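Local coordinates for protein haloacid dehalogenase (Pseudomonas aeruginosa, PDB 3UMC) that probably hydrolyses the carbon–halogen bond of L-2-haloacids, as a member of the haloacid dehalogenase-like hydrolase superfamily, at residues A[27-32]-A[147-152]; A[35-40]-A[56-61]; A[42-47]-A[113-118]. All blocks are in the same frame, centred on the assembly; numbering follows the deposited sequence.

Contact 1: A[27-32]-A[147-152]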
ATOM      1  N   PHE A  27      -1.162 -12.055   0.318  1.00 12.02           N
ATOM      2  CA  PHE A  27      -0.091 -12.966   0.459  1.00 11.36           C
ATOM      3  C   PHE A  27       0.657 -12.773   1.754  1.00 10.24           C
ATOM      4  O   PHE A  27       1.095 -11.712   2.048  1.00  9.49           O
ATOM      5  CB  PHE A  27       0.965 -12.685  -0.640  1.00 11.64           C
ATOM      6  CG  PHE A  27       0.541 -13.032  -1.993  1.00 11.66           C
ATOM      7  CD1 PHE A  27       0.874 -14.248  -2.535  1.00 11.29           C
ATOM      8  CD2 PHE A  27      -0.154 -12.125  -2.758  1.00 15.97           C
ATOM      9  CE1 PHE A  27       0.544 -14.558  -3.774  1.00 11.99           C
ATOM     10  CE2 PHE A  27      -0.512 -12.454  -4.058  1.00 15.46           C
ATOM     11  CZ  PHE A  27      -0.161 -13.636  -4.556  1.00 16.60           C
ATOM     12  N   ASP A  28       0.923 -13.869   2.432  1.00 10.92           N
ATOM     13  CA  ASP A  28       2.024 -13.950   3.378  1.00 11.52           C
ATOM     14  C   ASP A  28       3.364 -13.764   2.641  1.00 12.61           C
ATOM     15  O   ASP A  28       3.436 -14.091   1.474  1.00 11.53           O
ATOM     16  CB  ASP A  28       1.951 -15.323   4.083  1.00 11.72           C
ATOM     17  CG  ASP A  28       3.103 -15.533   5.043  1.00 14.63           C
ATOM     18  OD1 ASP A  28       3.204 -14.762   5.996  1.00 20.45           O
ATOM     19  OD2 ASP A  28       3.944 -16.437   4.791  1.00 22.26           O
ATOM     20  N   VAL A  29       4.429 -13.230   3.274  1.00 12.84           N
ATOM     21  CA  VAL A  29       5.609 -12.863   2.475  1.00 13.12           C
ATOM     22  C   VAL A  29       6.843 -13.653   2.874  1.00 13.61           C
ATOM     23  O   VAL A  29       7.465 -14.294   2.005  1.00 13.34           O
ATOM     24  CB  VAL A  29       5.943 -11.377   2.499  1.00 12.99           C
ATOM     25  CG1 VAL A  29       7.004 -11.068   1.529  1.00 11.02           C
ATOM     26  CG2 VAL A  29       4.711 -10.516   2.141  1.00 13.09           C
ATOM     27  N   PHE A  30       7.182 -13.638   4.165  1.00 12.72           N
ATOM     28  CA  PHE A  30       8.260 -14.490   4.655  1.00 13.87           C
ATOM     29  C   PHE A  30       7.991 -15.956   4.469  1.00 12.90           C
ATOM     30  O   PHE A  30       6.991 -16.467   4.930  1.00 13.57           O
ATOM     31  CB  PHE A  30       8.574 -14.229   6.140  1.00 15.64           C
ATOM     32  CG  PHE A  30       9.177 -12.872   6.388  1.00 18.06           C
ATOM     33  CD1 PHE A  30       9.820 -12.194   5.411  1.00 25.06           C
ATOM     34  CD2 PHE A  30       9.098 -12.285   7.595  1.00 30.52           C
ATOM     35  CE1 PHE A  30      10.360 -10.953   5.660  1.00 29.69           C
ATOM     36  CE2 PHE A  30       9.690 -11.033   7.835  1.00 30.64           C
ATOM     37  CZ  PHE A  30      10.308 -10.398   6.875  1.00 27.23           C
ATOM     38  N   GLY A  31       8.889 -16.621   3.762  1.00 11.62           N
ATOM     39  CA  GLY A  31       8.755 -18.030   3.484  1.00 12.28           C
ATOM     40  C   GLY A  31       7.848 -18.282   2.301  1.00 11.36           C
ATOM     41  O   GLY A  31       8.202 -18.989   1.376  1.00 12.80           O
ATOM     42  N   THR A  32       6.641 -17.752   2.334  1.00 11.24           N
ATOM     43  CA  THR A  32       5.712 -17.956   1.210  1.00  9.84           C
ATOM     44  C   THR A  32       6.254 -17.445  -0.143  1.00  9.76           C
ATOM     45  O   THR A  32       6.119 -18.092  -1.116  1.00 11.67           O
ATOM     46  CB  THR A  32       4.367 -17.298   1.513  1.00  8.95           C
ATOM     47  OG1 THR A  32       3.811 -17.904   2.677  1.00  8.54           O
ATOM     48  CG2 THR A  32       3.394 -17.475   0.321  1.00  7.97           C
ATOM     49  N   ALA A 147       7.434  -0.371   6.724  1.00 18.47           N
ATOM     50  CA  ALA A 147       8.714   0.153   6.219  1.00 18.81           C
ATOM     51  C   ALA A 147       9.660  -1.007   5.835  1.00 18.25           C
ATOM     52  O   ALA A 147      10.332  -0.971   4.821  1.00 18.44           O
ATOM     53  CB  ALA A 147       9.348   1.083   7.292  1.00 17.46           C
ATOM     54  N   LEU A 148       9.656  -2.068   6.634  1.00 18.70           N
ATOM     55  CA  LEU A 148      10.432  -3.300   6.343  1.00 18.41           C
ATOM     56  C   LEU A 148       9.919  -3.944   5.030  1.00 18.24           C
ATOM     57  O   LEU A 148      10.691  -4.284   4.146  1.00 15.90           O
ATOM     58  CB  LEU A 148      10.266  -4.306   7.516  1.00 18.74           C
ATOM     59  CG  LEU A 148      11.154  -5.565   7.520  1.00 20.60           C
ATOM     60  CD1 LEU A 148      11.328  -6.112   8.972  1.00 22.19           C
ATOM     61  CD2 LEU A 148      10.600  -6.658   6.618  1.00 24.79           C
HETATM   62  N   MSE A 149       8.592  -4.010   4.885  1.00 17.17           N
HETATM   63  CA  MSE A 149       7.994  -4.615   3.675  1.00 17.59           C
HETATM   64  C   MSE A 149       8.201  -3.784   2.419  1.00 17.62           C
HETATM   65  O   MSE A 149       8.224  -4.323   1.287  1.00 18.28           O
HETATM   66  CB  MSE A 149       6.521  -4.880   3.896  1.00 17.22           C
HETATM   67  CG  MSE A 149       6.227  -6.045   4.760  1.00 22.72           C
HETATM   68 SE   MSE A 149       6.646  -7.746   3.735  1.00 35.97          SE
HETATM   69  CE  MSE A 149       8.065  -8.172   4.978  1.00 26.39           C
ATOM     70  N   LEU A 150       8.377  -2.474   2.595  1.00 17.42           N
ATOM     71  CA  LEU A 150       8.710  -1.625   1.464  1.00 17.56           C
ATOM     72  C   LEU A 150      10.092  -1.942   0.899  1.00 16.16           C
ATOM     73  O   LEU A 150      10.257  -2.052  -0.326  1.00 16.76           O
ATOM     74  CB  LEU A 150       8.617  -0.145   1.865  1.00 18.65           C
ATOM     75  CG  LEU A 150       7.268   0.567   1.903  1.00 21.33           C
ATOM     76  CD1 LEU A 150       7.272   1.773   2.840  1.00 22.96           C
ATOM     77  CD2 LEU A 150       7.050   1.057   0.566  1.00 23.58           C
ATOM     78  N   ASP A 151      11.074  -2.118   1.791  1.00 17.37           N
ATOM     79  CA  ASP A 151      12.451  -2.512   1.443  1.00 16.54           C
ATOM     80  C   ASP A 151      12.462  -3.921   0.838  1.00 15.93           C
ATOM     81  O   ASP A 151      13.133  -4.182  -0.181  1.00 16.18           O
ATOM     82  CB  ASP A 151      13.362  -2.514   2.680  1.00 16.92           C
ATOM     83  CG  ASP A 151      13.907  -1.146   3.044  1.00 21.43           C
ATOM     84  OD1 ASP A 151      13.729  -0.212   2.271  1.00 25.45           O
ATOM     85  OD2 ASP A 151      14.523  -1.013   4.134  1.00 26.74           O
ATOM     86  N   VAL A 152      11.752  -4.855   1.467  1.00 15.15           N
ATOM     87  CA  VAL A 152      11.672  -6.219   0.882  1.00 13.44           C
ATOM     88  C   VAL A 152      11.082  -6.198  -0.505  1.00 15.27           C
ATOM     89  O   VAL A 152      11.596  -6.880  -1.430  1.00 16.06           O
ATOM     90  CB  VAL A 152      10.954  -7.167   1.802  1.00 13.45           C
ATOM     91  CG1 VAL A 152      10.614  -8.533   1.144  1.00 10.99           C
ATOM     92  CG2 VAL A 152      11.751  -7.333   3.090  1.00 11.24           C
TER
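Val29 and Phe30 meet segment 147-152 of helix 146-156 mainly through one long side chain, that of Met149, which was deposited as selenomethionine. Its SE lies against the branched end of Val29, 3.7 Å from Val29 CG2 and 3.9 Å from Val29 CB, the two side chains running alongside in opposite senses. Two bends in the Met149 chain (chi2 -72°, chi3 115°) then carry its methyl to the Phe30 ring, so that one residue serves two neighbours of the loop. Met149 CE sits 3.7 Å from Phe30 CE1 and equally far from Phe30 CZ, meeting the ring obliquely. Leu148 adds a second methyl at the same end of the ring, with CD2 3.8 Å from Phe30 CZ. The loop that receives this packing follows strand 24-27, a strand of the parallel sheet in the Rossmann-like core, and its sequence DVFGT fits the DxxGT form of the first haloacid dehalogenase motif. In that family the leading aspartate is the usual nucleophile, and Asp28 probably has this role here. Thr32 OG1 donates to the anti lone pair of Asp28 OD2 at 2.6 Å, bridging the two ends of the signature, while Lys173 forms a salt bridge with Asp28 OD1. Between Asp28 and Thr32 the chain passes through Gly31, at a positive phi of 83°. Away from the selenium the fit is looser: Val29 CG1 and Val152 CG1 stand 4.4 Å apart. The far side of the helix serves other surroundings. Ala147, Leu150 and Asp151 pack on Leu186, Asp161 and Trp137 of the second subunit, and the partly exposed Asp151 also holds His117 through OD2.

Contact 2: A[35-40]-A[56-61]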
ATOM      1  N   ASP A  35      12.833 -16.357   0.415  1.00 14.61           N
ATOM      2  CA  ASP A  35      13.639 -17.306   1.183  1.00 14.76           C
ATOM      3  C   ASP A  35      14.496 -16.521   2.129  1.00 16.81           C
ATOM      4  O   ASP A  35      15.639 -16.159   1.806  1.00 19.24           O
ATOM      5  CB  ASP A  35      14.505 -18.100   0.207  1.00 15.05           C
ATOM      6  CG  ASP A  35      15.407 -19.146   0.877  1.00 15.96           C
ATOM      7  OD1 ASP A  35      15.391 -19.337   2.135  1.00 11.86           O
ATOM      8  OD2 ASP A  35      16.140 -19.727   0.057  1.00 17.56           O
ATOM      9  N   TRP A  36      13.982 -16.295   3.330  1.00 18.39           N
ATOM     10  CA  TRP A  36      14.666 -15.479   4.301  1.00 18.09           C
ATOM     11  C   TRP A  36      15.946 -16.197   4.799  1.00 18.97           C
ATOM     12  O   TRP A  36      16.975 -15.584   4.976  1.00 17.52           O
ATOM     13  CB  TRP A  36      13.713 -15.092   5.451  1.00 17.56           C
ATOM     14  CG  TRP A  36      13.046 -16.210   6.071  1.00 19.92           C
ATOM     15  CD1 TRP A  36      11.813 -16.765   5.716  1.00 15.90           C
ATOM     16  CD2 TRP A  36      13.551 -17.006   7.150  1.00 20.07           C
ATOM     17  NE1 TRP A  36      11.533 -17.855   6.529  1.00 18.57           N
ATOM     18  CE2 TRP A  36      12.589 -18.033   7.402  1.00 19.24           C
ATOM     19  CE3 TRP A  36      14.747 -16.984   7.899  1.00 19.84           C
ATOM     20  CZ2 TRP A  36      12.790 -19.008   8.371  1.00 19.54           C
ATOM     21  CZ3 TRP A  36      14.944 -17.946   8.881  1.00 18.91           C
ATOM     22  CH2 TRP A  36      13.975 -18.953   9.104  1.00 20.62           C
ATOM     23  N   ARG A  37      15.863 -17.504   5.010  1.00 20.38           N
ATOM     24  CA  ARG A  37      16.937 -18.231   5.637  1.00 20.42           C
ATOM     25  C   ARG A  37      18.217 -18.175   4.793  1.00 21.42           C
ATOM     26  O   ARG A  37      19.303 -17.805   5.343  1.00 20.46           O
ATOM     27  CB  ARG A  37      16.501 -19.668   5.880  1.00 20.64           C
ATOM     28  CG  ARG A  37      17.558 -20.541   6.486  1.00 20.18           C
ATOM     29  CD  ARG A  37      16.990 -21.854   6.922  1.00 21.75           C
ATOM     30  NE  ARG A  37      17.908 -22.546   7.829  1.00 22.80           N
ATOM     31  CZ  ARG A  37      18.897 -23.342   7.433  1.00 25.76           C
ATOM     32  NH1 ARG A  37      19.136 -23.555   6.156  1.00 25.75           N
ATOM     33  NH2 ARG A  37      19.660 -23.932   8.344  1.00 30.59           N
ATOM     34  N   SER A  38      18.116 -18.509   3.498  1.00 20.92           N
ATOM     35  CA  SER A  38      19.285 -18.379   2.597  1.00 23.04           C
ATOM     36  C   SER A  38      19.861 -16.957   2.565  1.00 23.92           C
ATOM     37  O   SER A  38      21.109 -16.762   2.540  1.00 23.12           O
ATOM     38  CB  SER A  38      19.005 -18.757   1.132  1.00 23.11           C
ATOM     39  OG  SER A  38      18.656 -20.114   0.978  1.00 26.81           O
ATOM     40  N   SER A  39      18.967 -15.961   2.499  1.00 23.76           N
ATOM     41  CA  SER A  39      19.398 -14.570   2.402  1.00 23.10           C
ATOM     42  C   SER A  39      20.087 -14.117   3.684  1.00 23.22           C
ATOM     43  O   SER A  39      21.045 -13.342   3.630  1.00 23.57           O
ATOM     44  CB  SER A  39      18.203 -13.654   2.099  1.00 24.00           C
ATOM     45  OG  SER A  39      17.649 -13.996   0.840  1.00 22.33           O
ATOM     46  N   LEU A  40      19.600 -14.527   4.832  1.00 22.04           N
ATOM     47  CA  LEU A  40      20.261 -14.120   6.024  1.00 23.46           C
ATOM     48  C   LEU A  40      21.628 -14.841   6.083  1.00 24.74           C
ATOM     49  O   LEU A  40      22.636 -14.215   6.363  1.00 25.07           O
ATOM     50  CB  LEU A  40      19.421 -14.388   7.277  1.00 23.24           C
ATOM     51  CG  LEU A  40      18.589 -13.177   7.736  1.00 24.99           C
ATOM     52  CD1 LEU A  40      17.595 -12.638   6.642  1.00 21.35           C
ATOM     53  CD2 LEU A  40      17.851 -13.504   8.976  1.00 24.31           C
ATOM     54  N   PRO A  56      28.936 -17.782  13.330  1.00 36.60           N
ATOM     55  CA  PRO A  56      27.961 -18.861  13.291  1.00 36.43           C
ATOM     56  C   PRO A  56      26.616 -18.471  12.585  1.00 36.79           C
ATOM     57  O   PRO A  56      25.555 -18.300  13.212  1.00 37.19           O
ATOM     58  CB  PRO A  56      27.770 -19.190  14.755  1.00 35.40           C
ATOM     59  CG  PRO A  56      27.958 -17.868  15.445  1.00 36.51           C
ATOM     60  CD  PRO A  56      28.904 -17.063  14.615  1.00 36.45           C
ATOM     61  N   CYS A  57      26.722 -18.361  11.274  1.00 36.58           N
ATOM     62  CA  CYS A  57      25.660 -17.967  10.396  1.00 36.59           C
ATOM     63  C   CYS A  57      24.388 -18.773  10.531  1.00 35.99           C
ATOM     64  O   CYS A  57      23.325 -18.203  10.722  1.00 35.63           O
ATOM     65  CB  CYS A  57      26.195 -18.087   8.999  1.00 36.84           C
ATOM     66  SG  CYS A  57      27.751 -17.155   8.885  1.00 39.61           S
ATOM     67  N   VAL A  58      24.481 -20.097  10.481  1.00 35.21           N
ATOM     68  CA  VAL A  58      23.287 -20.894  10.486  1.00 34.48           C
ATOM     69  C   VAL A  58      22.577 -20.795  11.812  1.00 36.17           C
ATOM     70  O   VAL A  58      21.364 -20.587  11.863  1.00 35.77           O
ATOM     71  CB  VAL A  58      23.553 -22.346  10.085  1.00 34.25           C
ATOM     72  CG1 VAL A  58      22.357 -23.199  10.389  1.00 30.44           C
ATOM     73  CG2 VAL A  58      23.914 -22.418   8.597  1.00 30.61           C
ATOM     74  N   GLU A  59      23.339 -20.917  12.889  1.00 36.95           N
ATOM     75  CA  GLU A  59      22.780 -21.007  14.227  1.00 38.18           C
ATOM     76  C   GLU A  59      22.108 -19.684  14.626  1.00 36.81           C
ATOM     77  O   GLU A  59      21.013 -19.699  15.200  1.00 37.98           O
ATOM     78  CB  GLU A  59      23.897 -21.437  15.228  1.00 39.22           C
ATOM     79  CG  GLU A  59      23.445 -22.201  16.487  1.00 43.86           C
ATOM     80  CD  GLU A  59      24.642 -22.559  17.434  1.00 50.91           C
ATOM     81  OE1 GLU A  59      25.772 -22.781  16.939  1.00 55.13           O
ATOM     82  OE2 GLU A  59      24.463 -22.592  18.678  1.00 55.63           O
ATOM     83  N   LEU A  60      22.761 -18.565  14.308  1.00 35.67           N
ATOM     84  CA  LEU A  60      22.196 -17.219  14.486  1.00 35.30           C
ATOM     85  C   LEU A  60      20.880 -17.035  13.728  1.00 33.64           C
ATOM     86  O   LEU A  60      19.865 -16.637  14.310  1.00 33.84           O
ATOM     87  CB  LEU A  60      23.175 -16.153  14.001  1.00 35.10           C
ATOM     88  CG  LEU A  60      24.224 -15.733  15.012  1.00 38.50           C
ATOM     89  CD1 LEU A  60      25.304 -14.854  14.346  1.00 37.35           C
ATOM     90  CD2 LEU A  60      23.537 -15.023  16.192  1.00 39.69           C
ATOM     91  N   THR A  61      20.921 -17.348  12.440  1.00 32.07           N
ATOM     92  CA  THR A  61      19.754 -17.231  11.566  1.00 31.03           C
ATOM     93  C   THR A  61      18.599 -18.039  12.116  1.00 32.59           C
ATOM     94  O   THR A  61      17.517 -17.506  12.278  1.00 31.53           O
ATOM     95  CB  THR A  61      20.062 -17.647  10.171  1.00 29.54           C
ATOM     96  OG1 THR A  61      21.057 -16.760   9.645  1.00 24.34           O
ATOM     97  CG2 THR A  61      18.793 -17.629   9.325  1.00 29.13           C
TER
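Trp36 presents the edge of its indole to Thr61, whose CG2 lies near the ring plane, 3.9 Å from Trp36 CZ3. One face of the same indole carries Arg37 CB, offset toward the rim. With CG between backbone N and carbonyl carbon (chi1 53°), the indole is set beside Arg37 CB and its CZ3 edge faces Thr61. Beyond the contact Glu221 takes the NE1 hydrogen bond, Arg65 makes a cation-pi interaction and Tyr222 an edge-to-face pair. The other flat group, the Arg37 guanidinium, ends an extended chain and approaches Val58 obliquely, with NH2 3.5 Å from Val58 CG1; its charge is answered by a salt bridge to Asp62. Thr61 fills the middle of the interface. Its OG1 rests 3.7 Å from Leu40 CB, a packing contact, and is served within its own helix by donating to Cys57 O at 2.9 Å. Thr61 N reaches the same oxygen from the opposite face of its plane, so Cys57 O accepts two bonds. Asp35 caps the first helix: Ser38 N donates to Asp35 OD1 at 3.2 Å, and Ser38 OG to Asp35 OD2. The short helical segments 36-40 and 57-61 approach to 9.9 Å, their directions 133° apart, closer to antiparallel than parallel. This is a helix hairpin, consistent with the start of the helical cap that L-2-haloacid dehalogenases insert just after their first signature loop.

Contact 3: A[42-47]-A[113-118]; sequences EQFQAL and TGFWHR
Gln43 and Phe115 hold each other by both a polar and an apolar grip. Gln43 NE2 donates to Phe115 O at 2.9 Å along a nearly straight N-H direction (171°), with the carbonyl oxygen close to the plane of the amide. Gln43 CB, at the root of the same side chain, sits over the centre of the Phe115 ring, 3.6 Å from its centroid and almost on the ring normal, a CH-pi contact. The extended chain of Gln43 (chi2 179°) spans these two functions as it runs past the ring. Its other amide atom, OE1, receives a weak bond from Arg118 NH2 at 2.9 Å, the guanidinium turned perpendicular to the amide. Phe115 in turn makes a T-shaped stack with Phe44: its edge points at the Phe44 face, the planes stand at 81° and the centroids lie 5.0 Å apart. Phe115 CE2 is the leading atom, over the centre of the Phe44 ring. More loosely, Leu47 CD2 comes 4.3 Å from Phe115 CZ.

In the next shell, Ser39 O also accepts from Gln43 NE2 and thereby helps to fix the rotation of the amide. Cys57, Leu60 and Thr61 of helix 57-67 touch the Phe44 side chain, as does Ile112 of helix 106-113. Leu40, one turn before Phe44 on helix 36-50, also touches Phe115. The contact thus ties helix 36-50 to the turn that leaves helix 106-113 and leads into strand 120-121, the antiparallel partner of strand 34-35.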
ATOM      1  N   GLU A  42      23.610 -15.905   3.831  1.00 31.07           N
ATOM      2  CA  GLU A  42      24.472 -15.240   2.895  1.00 33.98           C
ATOM      3  C   GLU A  42      25.014 -13.902   3.418  1.00 34.94           C
ATOM      4  O   GLU A  42      26.179 -13.569   3.190  1.00 36.34           O
ATOM      5  CB  GLU A  42      23.678 -15.017   1.630  1.00 35.45           C
ATOM      6  CG  GLU A  42      24.481 -14.604   0.403  1.00 40.71           C
ATOM      7  CD  GLU A  42      23.860 -15.120  -0.913  1.00 46.51           C
ATOM      8  OE1 GLU A  42      23.005 -16.066  -0.865  1.00 48.34           O
ATOM      9  OE2 GLU A  42      24.263 -14.587  -1.991  1.00 49.10           O
ATOM     10  N   GLN A  43      24.187 -13.149   4.136  1.00 34.24           N
ATOM     11  CA  GLN A  43      24.564 -11.829   4.534  1.00 34.01           C
ATOM     12  C   GLN A  43      25.531 -11.935   5.742  1.00 34.55           C
ATOM     13  O   GLN A  43      26.480 -11.172   5.859  1.00 33.47           O
ATOM     14  CB  GLN A  43      23.313 -10.989   4.845  1.00 32.92           C
ATOM     15  CG  GLN A  43      22.620 -10.464   3.578  1.00 32.33           C
ATOM     16  CD  GLN A  43      21.356  -9.659   3.890  1.00 29.95           C
ATOM     17  OE1 GLN A  43      21.337  -8.426   3.803  1.00 30.34           O
ATOM     18  NE2 GLN A  43      20.332 -10.343   4.286  1.00 26.20           N
ATOM     19  N   PHE A  44      25.246 -12.863   6.636  1.00 34.84           N
ATOM     20  CA  PHE A  44      26.173 -13.205   7.700  1.00 36.47           C
ATOM     21  C   PHE A  44      27.589 -13.601   7.232  1.00 37.47           C
ATOM     22  O   PHE A  44      28.543 -13.233   7.898  1.00 36.94           O
ATOM     23  CB  PHE A  44      25.624 -14.310   8.581  1.00 35.73           C
ATOM     24  CG  PHE A  44      24.674 -13.828   9.606  1.00 35.93           C
ATOM     25  CD1 PHE A  44      25.103 -12.992  10.613  1.00 36.26           C
ATOM     26  CD2 PHE A  44      23.318 -14.190   9.560  1.00 38.37           C
ATOM     27  CE1 PHE A  44      24.218 -12.516  11.579  1.00 35.37           C
ATOM     28  CE2 PHE A  44      22.433 -13.735  10.523  1.00 36.18           C
ATOM     29  CZ  PHE A  44      22.889 -12.882  11.532  1.00 36.74           C
ATOM     30  N   GLN A  45      27.684 -14.338   6.127  1.00 39.00           N
ATOM     31  CA  GLN A  45      28.954 -14.793   5.539  1.00 40.65           C
ATOM     32  C   GLN A  45      29.729 -13.699   4.820  1.00 41.99           C
ATOM     33  O   GLN A  45      30.948 -13.800   4.673  1.00 41.82           O
ATOM     34  CB  GLN A  45      28.704 -15.853   4.464  1.00 40.78           C
ATOM     35  CG  GLN A  45      28.170 -17.203   4.937  1.00 42.68           C
ATOM     36  CD  GLN A  45      28.027 -18.165   3.787  1.00 43.44           C
ATOM     37  OE1 GLN A  45      27.673 -17.768   2.675  1.00 47.04           O
ATOM     38  NE2 GLN A  45      28.294 -19.431   4.038  1.00 46.31           N
ATOM     39  N   ALA A  46      29.014 -12.728   4.245  1.00 43.00           N
ATOM     40  CA  ALA A  46      29.655 -11.559   3.653  1.00 43.84           C
ATOM     41  C   ALA A  46      30.274 -10.721   4.760  1.00 44.57           C
ATOM     42  O   ALA A  46      31.295 -10.074   4.569  1.00 45.12           O
ATOM     43  CB  ALA A  46      28.665 -10.758   2.882  1.00 43.66           C
ATOM     44  N   LEU A  47      29.635 -10.759   5.916  1.00 45.29           N
ATOM     45  CA  LEU A  47      30.093 -10.070   7.079  1.00 46.46           C
ATOM     46  C   LEU A  47      31.312 -10.771   7.686  1.00 48.29           C
ATOM     47  O   LEU A  47      32.303 -10.120   8.078  1.00 48.10           O
ATOM     48  CB  LEU A  47      28.973 -10.062   8.095  1.00 45.92           C
ATOM     49  CG  LEU A  47      29.132  -9.131   9.274  1.00 46.70           C
ATOM     50  CD1 LEU A  47      29.302  -7.650   8.804  1.00 46.68           C
ATOM     51  CD2 LEU A  47      27.946  -9.326  10.210  1.00 41.94           C
ATOM     52  N   THR A 113      20.203  -6.229  11.800  1.00 35.26           N
ATOM     53  CA  THR A 113      18.766  -6.113  11.831  1.00 34.74           C
ATOM     54  C   THR A 113      18.109  -5.850  10.474  1.00 33.65           C
ATOM     55  O   THR A 113      16.966  -6.280  10.254  1.00 34.23           O
ATOM     56  CB  THR A 113      18.384  -5.013  12.804  1.00 34.79           C
ATOM     57  OG1 THR A 113      18.759  -5.457  14.102  1.00 34.78           O
ATOM     58  CG2 THR A 113      16.885  -4.732  12.789  1.00 34.98           C
ATOM     59  N   GLY A 114      18.818  -5.148   9.592  1.00 31.41           N
ATOM     60  CA  GLY A 114      18.329  -4.769   8.269  1.00 30.08           C
ATOM     61  C   GLY A 114      18.576  -5.864   7.226  1.00 28.85           C
ATOM     62  O   GLY A 114      18.266  -5.715   6.029  1.00 28.45           O
ATOM     63  N   PHE A 115      19.177  -6.957   7.675  1.00 26.85           N
ATOM     64  CA  PHE A 115      19.331  -8.169   6.869  1.00 26.20           C
ATOM     65  C   PHE A 115      17.993  -8.682   6.359  1.00 24.08           C
ATOM     66  O   PHE A 115      17.885  -9.147   5.246  1.00 22.75           O
ATOM     67  CB  PHE A 115      19.947  -9.270   7.733  1.00 26.38           C
ATOM     68  CG  PHE A 115      21.448  -9.212   7.832  1.00 29.21           C
ATOM     69  CD1 PHE A 115      22.180  -8.123   7.352  1.00 30.51           C
ATOM     70  CD2 PHE A 115      22.152 -10.283   8.410  1.00 33.70           C
ATOM     71  CE1 PHE A 115      23.574  -8.103   7.442  1.00 32.27           C
ATOM     72  CE2 PHE A 115      23.576 -10.251   8.504  1.00 31.34           C
ATOM     73  CZ  PHE A 115      24.254  -9.169   8.010  1.00 30.83           C
ATOM     74  N   TRP A 116      17.001  -8.579   7.218  1.00 23.04           N
ATOM     75  CA  TRP A 116      15.655  -8.987   6.898  1.00 23.04           C
ATOM     76  C   TRP A 116      15.004  -8.100   5.873  1.00 22.98           C
ATOM     77  O   TRP A 116      13.904  -8.378   5.538  1.00 23.95           O
ATOM     78  CB  TRP A 116      14.821  -8.912   8.119  1.00 22.60           C
ATOM     79  CG  TRP A 116      15.189  -9.849   9.119  1.00 23.36           C
ATOM     80  CD1 TRP A 116      15.912  -9.594  10.239  1.00 25.57           C
ATOM     81  CD2 TRP A 116      14.760 -11.199   9.206  1.00 25.16           C
ATOM     82  NE1 TRP A 116      15.984 -10.720  11.013  1.00 26.28           N
ATOM     83  CE2 TRP A 116      15.290 -11.727  10.396  1.00 25.13           C
ATOM     84  CE3 TRP A 116      13.981 -12.023   8.387  1.00 27.02           C
ATOM     85  CZ2 TRP A 116      15.097 -13.061  10.786  1.00 26.76           C
ATOM     86  CZ3 TRP A 116      13.761 -13.342   8.786  1.00 26.99           C
ATOM     87  CH2 TRP A 116      14.332 -13.847   9.975  1.00 26.21           C
ATOM     88  N   HIS A 117      15.686  -7.078   5.362  1.00 21.80           N
ATOM     89  CA  HIS A 117      15.100  -6.120   4.479  1.00 22.28           C
ATOM     90  C   HIS A 117      15.469  -6.429   3.052  1.00 22.81           C
ATOM     91  O   HIS A 117      14.922  -5.849   2.114  1.00 21.21           O
ATOM     92  CB  HIS A 117      15.573  -4.706   4.877  1.00 23.93           C
ATOM     93  CG  HIS A 117      14.977  -4.188   6.167  1.00 22.06           C
ATOM     94  ND1 HIS A 117      14.387  -2.944   6.256  1.00 23.17           N
ATOM     95  CD2 HIS A 117      14.892  -4.728   7.402  1.00 24.90           C
ATOM     96  CE1 HIS A 117      13.954  -2.744   7.490  1.00 24.96           C
ATOM     97  NE2 HIS A 117      14.244  -3.812   8.210  1.00 27.52           N
ATOM     98  N   ARG A 118      16.360  -7.411   2.866  1.00 23.36           N
ATOM     99  CA  ARG A 118      16.849  -7.748   1.535  1.00 23.61           C
ATOM    100  C   ARG A 118      16.717  -9.242   1.398  1.00 23.24           C
ATOM    101  O   ARG A 118      17.557  -9.976   1.928  1.00 22.84           O
ATOM    102  CB  ARG A 118      18.302  -7.310   1.415  1.00 25.00           C
ATOM    103  CG  ARG A 118      18.451  -5.763   1.370  1.00 32.17           C
ATOM    104  CD  ARG A 118      19.910  -5.266   1.134  1.00 37.73           C
ATOM    105  NE  ARG A 118      20.720  -5.666   2.272  1.00 41.30           N
ATOM    106  CZ  ARG A 118      20.682  -5.096   3.475  1.00 47.32           C
ATOM    107  NH1 ARG A 118      19.894  -4.050   3.734  1.00 50.10           N
ATOM    108  NH2 ARG A 118      21.453  -5.571   4.435  1.00 50.63           N
TER

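Contacts 2 and 3 share helix 36-50, using successive turns of it, their centres about 8 Å apart; Phe44 CD2 lies 3.4 Å from Thr61 OG1, and Leu40 CD2 3.3 Å from Trp116 CZ2. Contact 1 belongs to the core and carries the probable active-site loop, its centre about 16 Å from that of contact 2 and 15 Å from that of contact 3. The helical part nevertheless meets it from both segments. Trp36 CD1 packs 3.5 Å from Gly31 N, beside the signature loop, while Val152 CG2 lies 3.4 Å from Trp116 O. Both segments of contact 1 therefore touch what is probably the helical cap.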